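PDB 4PH8: aggregative adherence fimbrial subunit AggA from Escherichia coli O104:H4 str. C227-11, which forms the major structural subunit of type I aggregative adherence fimbriae, which assemble by donor-strand complementation and probably bind host fibronectin. Local coordinates for residues 66-69 against 70-73. Residues are numbered along the deposited sequence; the frame is centred on the assembly and turned at random.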
ATOM      1  N   LEU A  66     -11.098  -3.318   1.096  1.00 26.30           N
ATOM      2  CA  LEU A  66     -11.693  -2.821   2.324  1.00 25.34           C
ATOM      3  C   LEU A  66     -12.783  -3.815   2.731  1.00 29.40           C
ATOM      4  O   LEU A  66     -13.823  -3.908   2.070  1.00 33.14           O
ATOM      5  CB  LEU A  66     -12.267  -1.421   2.113  1.00 19.86           C
ATOM      6  CG  LEU A  66     -12.720  -0.672   3.375  1.00 27.61           C
ATOM      7  CD1 LEU A  66     -11.567  -0.342   4.314  1.00 28.95           C
ATOM      8  CD2 LEU A  66     -13.442   0.608   2.998  1.00 30.88           C
ATOM      9  N   GLN A  67     -12.531  -4.529   3.828  1.00 29.29           N
ATOM     10  CA  GLN A  67     -13.250  -5.768   4.175  1.00 31.31           C
ATOM     11  C   GLN A  67     -14.032  -5.626   5.482  1.00 35.80           C
ATOM     12  O   GLN A  67     -13.465  -5.256   6.512  1.00 33.73           O
ATOM     13  CB  GLN A  67     -12.223  -6.907   4.306  1.00 34.29           C
ATOM     14  CG  GLN A  67     -12.759  -8.234   4.824  1.00 36.78           C
ATOM     15  CD  GLN A  67     -13.596  -8.957   3.790  1.00 38.33           C
ATOM     16  OE1 GLN A  67     -13.086  -9.356   2.743  1.00 38.56           O
ATOM     17  NE2 GLN A  67     -14.888  -9.124   4.070  1.00 39.82           N
ATOM     18  N   HIS A  68     -15.331  -5.941   5.442  1.00 35.48           N
ATOM     19  CA  HIS A  68     -16.179  -5.867   6.633  1.00 32.65           C
ATOM     20  C   HIS A  68     -15.761  -6.961   7.605  1.00 35.44           C
ATOM     21  O   HIS A  68     -15.470  -8.084   7.195  1.00 39.96           O
ATOM     22  CB  HIS A  68     -17.663  -5.995   6.266  1.00 31.16           C
ATOM     23  CG  HIS A  68     -18.596  -5.491   7.330  1.00 33.61           C
ATOM     24  ND1 HIS A  68     -19.061  -6.292   8.350  1.00 34.22           N
ATOM     25  CD2 HIS A  68     -19.150  -4.271   7.532  1.00 32.01           C
ATOM     26  CE1 HIS A  68     -19.848  -5.586   9.143  1.00 34.05           C
ATOM     27  NE2 HIS A  68     -19.925  -4.358   8.665  1.00 36.15           N
ATOM     28  N   ALA A  69     -15.704  -6.620   8.889  1.00 35.00           N
ATOM     29  CA  ALA A  69     -15.184  -7.537   9.910  1.00 36.18           C
ATOM     30  C   ALA A  69     -16.088  -8.764  10.105  1.00 38.73           C
ATOM     31  O   ALA A  69     -15.610  -9.884  10.291  1.00 45.67           O
ATOM     32  CB  ALA A  69     -15.011  -6.797  11.233  1.00 39.00           C
ATOM     33  N   LYS A  70     -17.393  -8.532  10.056  1.00 35.08           N
ATOM     34  CA  LYS A  70     -18.395  -9.576  10.326  1.00 34.18           C
ATOM     35  C   LYS A  70     -18.873 -10.376   9.096  1.00 43.42           C
ATOM     36  O   LYS A  70     -19.117 -11.579   9.209  1.00 48.07           O
ATOM     37  CB  LYS A  70     -19.580  -8.940  11.062  1.00 39.72           C
ATOM     38  CG  LYS A  70     -19.227  -8.477  12.477  1.00 38.05           C
ATOM     39  CD  LYS A  70     -20.232  -7.473  13.036  1.00 38.68           C
ATOM     40  CE  LYS A  70     -20.623  -7.768  14.487  1.00 41.41           C
ATOM     41  NZ  LYS A  70     -19.571  -7.443  15.500  1.00 41.13           N
ATOM     42  N   VAL A  71     -18.985  -9.744   7.927  1.00 46.17           N
ATOM     43  CA  VAL A  71     -19.652 -10.384   6.777  1.00 38.84           C
ATOM     44  C   VAL A  71     -18.715 -10.538   5.560  1.00 41.91           C
ATOM     45  O   VAL A  71     -18.404  -9.572   4.854  1.00 44.55           O
ATOM     46  CB  VAL A  71     -20.986  -9.672   6.441  1.00 42.71           C
ATOM     47  CG1 VAL A  71     -21.709  -9.252   7.714  1.00 44.12           C
ATOM     48  CG2 VAL A  71     -20.774  -8.452   5.593  1.00 45.24           C
ATOM     49  N   ALA A  72     -18.265 -11.774   5.333  1.00 37.96           N
ATOM     50  CA  ALA A  72     -17.185 -12.069   4.383  1.00 40.14           C
ATOM     51  C   ALA A  72     -17.391 -11.446   2.995  1.00 44.30           C
ATOM     52  O   ALA A  72     -16.449 -10.894   2.395  1.00 52.00           O
ATOM     53  CB  ALA A  72     -16.997 -13.577   4.261  1.00 40.40           C
ATOM     54  N   LYS A  73     -18.626 -11.517   2.508  1.00 43.59           N
ATOM     55  CA  LYS A  73     -18.974 -11.051   1.166  1.00 41.23           C
ATOM     56  C   LYS A  73     -19.020  -9.526   1.033  1.00 42.59           C
ATOM     57  O   LYS A  73     -18.985  -9.007  -0.081  1.00 49.09           O
ATOM     58  CB  LYS A  73     -20.320 -11.656   0.726  1.00 41.89           C
TER
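K70 and H68 meet where strand 52-68 of the fimbrial beta-sandwich gives way to the loop of a beta-hairpin, the connection that carries the chain into its antiparallel partner 75-82, and they illustrate how side chains at a strand end can take hold of backbone as the chain turns. The amide of K70 reaches back to the histidine, its N lying 3.3 Å from H68 ND1 and tilted 31° from the imidazole plane. K70 CB, meanwhile, sits in that plane at the ring edge, while the lysine chain leads off along the exposed surface. One residue on, the V71 amide adds a weak second bond to the same acceptor, V71 N to H68 ND1 at 3.5 Å, so one ring nitrogen faces two successive N-H groups, the second only weakly held. CG2 of V71 rests against the histidine side chain, 4.0 Å from H68 CB. The second ring nitrogen is engaged as well: H68 NE2 hydrogen-bonds to the carbonyl O of P123, and Y126 meets the ring edge-to-face, tying the turn to strand 124-138 and the loop before it. A72 brings in the second clasp. Q67 extends CG away from its own backbone N (chi1 173°) and then bends at chi2, the carboxamide turns toward the loop backbone, and its NE2 also makes a weak bond to the carbonyl of its neighbour H68. The stronger bond runs from Q67 NE2 to A72 O, 2.9 Å long and nearly straight at 165°; the acceptor lies close to the glutamine amide plane, whereas the nitrogen stands above the plane of the A72 carbonyl.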